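Putative drug/sodium antiporter (Escherichia coli, PDB 4Z3N) is a MATE-family membrane transporter of the genotoxin colibactin, and probably works as a cation-coupled antiporter. Local coordinates at residues W321-L330 against L454-N464. Residues are numbered along the deposited sequence; the frame is centred on the assembly and turned at random.
Sequences WGHGNVTRTL and LRLSPRLLRWN. With CAC (cacodylate ion), chain I.
The Schellman turn that links helix 286-322 to helix 326-358 of this MATE transporter packs against the short C-terminal helix 458-467, where Trp321 meets Asn464. Asn464 ND2 donates to Trp321 O at 2.9 Å, with an N-H...O angle of 161°. The oxygen lies in the plane of the amide. Gly324 N, at 3.0 Å, reaches the same Trp321 O from the opposite face of the carbonyl, so two donors grip this one oxygen. Asn464 CG stands anti to the backbone N (chi1 -161°), and this lays the side chain over the Trp321 indole. Asn464 ND2 sits 3.1 Å above the plane of the Trp321 ring, over its centre, with the amide turned 75° to the ring. Asn464 CB adds a CH-pi contact to the six-membered ring. Trp463 CB touches the indole at its edge.

Beside the turn, Val326, in the first turn of helix 326-358, points toward helix 458-467. Its CG2 packs on the Asn464 amide and on Leu461 CD2, while CG1 meets Leu460 CD2. Tyr395 of helix 382-399 touches Leu330, Leu454 and Leu460. Asn325 OD1 caps helix 326-358 at its N-cap position by accepting from Arg328 N, and Ser457 OG caps the C-terminal helix by accepting from Leu460 N. Arg462 NH2 bonds O1 of a cacodylate ion, probably from the crystallisation liquor. Leu330 reaches the loop before the C-terminal helix: its CD2 lies 3.8 Å from Leu454 CD1, and its CD1 rests against the Arg455-Leu456 peptide and 4.0 Å from Leu456 CG.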
loop_
_atom_site.group_PDB
_atom_site.type_symbol
_atom_site.label_atom_id
_atom_site.label_comp_id
_atom_site.label_asym_id
_atom_site.label_seq_id
_atom_site.Cartn_x
_atom_site.Cartn_y
_atom_site.Cartn_z
ATOM N N TRP A 321 -0.417 9.361 21.051
ATOM C CA TRP A 321 -1.380 8.530 21.741
ATOM C C TRP A 321 -0.729 7.930 22.964
ATOM O O TRP A 321 -1.313 7.944 24.053
ATOM C CB TRP A 321 -1.904 7.436 20.824
ATOM C CG TRP A 321 -2.798 6.449 21.489
ATOM C CD1 TRP A 321 -2.443 5.242 22.020
ATOM C CD2 TRP A 321 -4.214 6.563 21.659
ATOM N NE1 TRP A 321 -3.553 4.606 22.530
ATOM C CE2 TRP A 321 -4.653 5.399 22.321
ATOM C CE3 TRP A 321 -5.153 7.538 21.315
ATOM C CZ2 TRP A 321 -5.987 5.183 22.647
ATOM C CZ3 TRP A 321 -6.480 7.327 21.651
ATOM C CH2 TRP A 321 -6.883 6.153 22.301
ATOM N N GLY A 322 0.483 7.407 22.779
ATOM C CA GLY A 322 1.263 6.859 23.876
ATOM C C GLY A 322 1.597 7.890 24.955
ATOM O O GLY A 322 1.599 7.586 26.141
ATOM N N HIS A 323 1.883 9.111 24.520
ATOM C CA HIS A 323 2.182 10.224 25.396
ATOM C C HIS A 323 0.927 10.747 26.101
ATOM O O HIS A 323 1.017 11.624 26.946
ATOM C CB HIS A 323 2.846 11.340 24.588
ATOM C CG HIS A 323 3.571 12.355 25.418
ATOM N ND1 HIS A 323 2.920 13.324 26.148
ATOM C CD2 HIS A 323 4.896 12.578 25.595
ATOM C CE1 HIS A 323 3.809 14.090 26.754
ATOM N NE2 HIS A 323 5.017 13.660 26.430
ATOM N N GLY A 324 -0.243 10.219 25.745
ATOM C CA GLY A 324 -1.479 10.599 26.406
ATOM C C GLY A 324 -2.225 11.795 25.823
ATOM O O GLY A 324 -3.253 12.180 26.352
ATOM N N ASN A 325 -1.756 12.363 24.711
ATOM C CA ASN A 325 -2.415 13.547 24.181
ATOM C C ASN A 325 -3.358 13.179 23.033
ATOM O O ASN A 325 -2.951 13.154 21.871
ATOM C CB ASN A 325 -1.340 14.547 23.712
ATOM C CG ASN A 325 -1.888 15.946 23.409
ATOM O OD1 ASN A 325 -3.081 16.140 23.110
ATOM N ND2 ASN A 325 -0.988 16.935 23.455
ATOM N N VAL A 326 -4.644 13.040 23.367
ATOM C CA VAL A 326 -5.656 12.552 22.440
ATOM C C VAL A 326 -6.130 13.625 21.474
ATOM O O VAL A 326 -6.416 13.353 20.322
ATOM C CB VAL A 326 -6.892 12.016 23.188
ATOM C CG1 VAL A 326 -7.969 11.583 22.190
ATOM C CG2 VAL A 326 -6.511 10.904 24.125
ATOM N N THR A 327 -6.236 14.840 21.989
ATOM C CA THR A 327 -6.627 16.025 21.241
ATOM C C THR A 327 -5.694 16.253 20.054
ATOM O O THR A 327 -6.136 16.530 18.924
ATOM C CB THR A 327 -6.621 17.263 22.174
ATOM O OG1 THR A 327 -7.902 17.387 22.791
ATOM C CG2 THR A 327 -6.315 18.529 21.415
ATOM N N ARG A 328 -4.398 16.129 20.328
ATOM C CA ARG A 328 -3.387 16.343 19.325
ATOM C C ARG A 328 -3.467 15.257 18.238
ATOM O O ARG A 328 -3.200 15.540 17.065
ATOM C CB ARG A 328 -2.008 16.380 19.981
ATOM C CG ARG A 328 -0.883 16.731 19.020
ATOM C CD ARG A 328 0.391 17.180 19.724
ATOM N NE ARG A 328 1.489 17.363 18.772
ATOM C CZ ARG A 328 1.700 18.476 18.079
ATOM N NH1 ARG A 328 0.881 19.506 18.226
ATOM N NH2 ARG A 328 2.721 18.555 17.238
ATOM N N THR A 329 -3.846 14.033 18.623
ATOM C CA THR A 329 -3.965 12.945 17.650
ATOM C C THR A 329 -5.145 13.254 16.722
ATOM O O THR A 329 -5.078 13.005 15.517
ATOM C CB THR A 329 -4.147 11.523 18.309
ATOM O OG1 THR A 329 -5.436 11.406 18.925
ATOM C CG2 THR A 329 -3.068 11.242 19.342
ATOM N N LEU A 330 -6.205 13.826 17.284
ATOM C CA LEU A 330 -7.353 14.258 16.501
ATOM C C LEU A 330 -6.990 15.417 15.569
ATOM O O LEU A 330 -7.409 15.435 14.405
ATOM C CB LEU A 330 -8.506 14.669 17.417
ATOM C CG LEU A 330 -9.333 13.565 18.050
ATOM C CD1 LEU A 330 -10.603 14.151 18.691
ATOM C CD2 LEU A 330 -9.685 12.493 17.014
ATOM N N LEU A 454 -14.384 10.774 14.073
ATOM C CA LEU A 454 -13.111 11.312 14.521
ATOM C C LEU A 454 -13.360 12.608 15.257
ATOM O O LEU A 454 -13.415 13.695 14.701
ATOM C CB LEU A 454 -12.142 11.514 13.339
ATOM C CG LEU A 454 -11.176 10.365 12.981
ATOM C CD1 LEU A 454 -10.106 10.185 14.059
ATOM C CD2 LEU A 454 -11.887 9.025 12.684
ATOM N N ARG A 455 -13.371 12.487 16.558
ATOM C CA ARG A 455 -13.748 13.590 17.403
ATOM C C ARG A 455 -13.682 13.055 18.819
ATOM O O ARG A 455 -13.663 11.830 19.021
ATOM C CB ARG A 455 -15.146 14.121 17.029
ATOM C CG ARG A 455 -16.248 13.103 17.037
ATOM C CD ARG A 455 -17.616 13.768 16.967
ATOM N NE ARG A 455 -18.135 13.887 15.601
ATOM C CZ ARG A 455 -18.137 15.008 14.873
ATOM N NH1 ARG A 455 -17.643 16.141 15.367
ATOM N NH2 ARG A 455 -18.646 14.994 13.645
ATOM N N LEU A 456 -13.606 13.953 19.789
ATOM C CA LEU A 456 -13.650 13.537 21.189
ATOM C C LEU A 456 -14.918 12.772 21.486
ATOM O O LEU A 456 -16.005 13.156 21.050
ATOM C CB LEU A 456 -13.554 14.742 22.123
ATOM C CG LEU A 456 -12.152 15.293 22.196
ATOM C CD1 LEU A 456 -12.160 16.652 22.895
ATOM C CD2 LEU A 456 -11.293 14.242 22.912
ATOM N N SER A 457 -14.757 11.677 22.213
ATOM C CA SER A 457 -15.866 10.887 22.723
ATOM C C SER A 457 -15.426 10.302 24.048
ATOM O O SER A 457 -14.227 10.190 24.297
ATOM C CB SER A 457 -16.252 9.785 21.751
ATOM O OG SER A 457 -15.280 8.756 21.765
ATOM N N PRO A 458 -16.385 9.962 24.924
ATOM C CA PRO A 458 -16.024 9.267 26.167
ATOM C C PRO A 458 -15.172 8.021 25.901
ATOM O O PRO A 458 -14.094 7.879 26.496
ATOM C CB PRO A 458 -17.380 8.880 26.754
ATOM C CG PRO A 458 -18.322 9.939 26.242
ATOM C CD PRO A 458 -17.784 10.432 24.926
ATOM N N ARG A 459 -15.614 7.179 24.969
ATOM C CA ARG A 459 -14.931 5.921 24.662
ATOM C C ARG A 459 -13.498 6.129 24.187
ATOM O O ARG A 459 -12.566 5.445 24.645
ATOM C CB ARG A 459 -15.705 5.155 23.602
ATOM C CG ARG A 459 -15.061 3.870 23.176
ATOM C CD ARG A 459 -15.558 3.495 21.828
ATOM N NE ARG A 459 -16.537 2.416 21.871
ATOM C CZ ARG A 459 -17.158 1.941 20.794
ATOM N NH1 ARG A 459 -16.906 2.460 19.597
ATOM N NH2 ARG A 459 -18.035 0.956 20.913
ATOM N N LEU A 460 -13.319 7.071 23.267
ATOM C CA LEU A 460 -11.979 7.393 22.779
ATOM C C LEU A 460 -11.033 7.821 23.927
ATOM O O LEU A 460 -9.888 7.387 23.980
ATOM C CB LEU A 460 -12.054 8.479 21.707
ATOM C CG LEU A 460 -10.660 8.742 21.177
ATOM C CD1 LEU A 460 -10.140 7.538 20.375
ATOM C CD2 LEU A 460 -10.588 10.055 20.409
ATOM N N LEU A 461 -11.533 8.651 24.846
ATOM C CA LEU A 461 -10.800 9.028 26.064
ATOM C C LEU A 461 -10.608 7.857 27.046
ATOM O O LEU A 461 -9.528 7.671 27.589
ATOM C CB LEU A 461 -11.507 10.182 26.772
ATOM C CG LEU A 461 -11.445 11.532 26.059
ATOM C CD1 LEU A 461 -11.967 12.587 27.003
ATOM C CD2 LEU A 461 -10.034 11.882 25.599
ATOM N N ARG A 462 -11.638 7.052 27.267
ATOM C CA ARG A 462 -11.420 5.823 28.019
ATOM C C ARG A 462 -10.333 4.922 27.404
ATOM O O ARG A 462 -9.525 4.351 28.139
ATOM C CB ARG A 462 -12.705 5.021 28.154
ATOM C CG ARG A 462 -12.603 4.038 29.287
ATOM C CD ARG A 462 -13.243 2.720 28.994
ATOM N NE ARG A 462 -14.471 2.833 28.220
ATOM C CZ ARG A 462 -14.816 1.948 27.291
ATOM N NH1 ARG A 462 -14.011 0.926 27.050
ATOM N NH2 ARG A 462 -15.944 2.089 26.603
ATOM N N TRP A 463 -10.322 4.787 26.075
ATOM C CA TRP A 463 -9.342 3.922 25.396
ATOM C C TRP A 463 -7.894 4.314 25.700
ATOM O O TRP A 463 -7.031 3.454 25.897
ATOM C CB TRP A 463 -9.552 3.949 23.879
ATOM C CG TRP A 463 -10.628 3.070 23.365
ATOM C CD1 TRP A 463 -11.341 2.151 24.068
ATOM C CD2 TRP A 463 -11.124 3.031 22.030
ATOM N NE1 TRP A 463 -12.254 1.536 23.253
ATOM C CE2 TRP A 463 -12.139 2.056 21.991
ATOM C CE3 TRP A 463 -10.803 3.715 20.858
ATOM C CZ2 TRP A 463 -12.841 1.748 20.815
ATOM C CZ3 TRP A 463 -11.499 3.405 19.692
ATOM C CH2 TRP A 463 -12.504 2.434 19.683
ATOM N N ASN A 464 -7.648 5.623 25.724
ATOM C CA ASN A 464 -6.353 6.182 26.089
ATOM C C ASN A 464 -5.988 6.030 27.586
ATOM O O ASN A 464 -4.818 5.834 27.931
ATOM C CB ASN A 464 -6.308 7.648 25.694
ATOM C CG ASN A 464 -4.897 8.170 25.601
ATOM O OD1 ASN A 464 -4.481 9.004 26.404
ATOM N ND2 ASN A 464 -4.133 7.651 24.642
HETATM AS AS CAC I . -14.855 -1.273 24.471
HETATM O O1 CAC I . -15.687 0.100 24.846
HETATM O O2 CAC I . -14.363 -1.168 22.782
HETATM C C1 CAC I . -13.286 -1.484 25.586
HETATM C C2 CAC I . -15.995 -2.812 24.698
#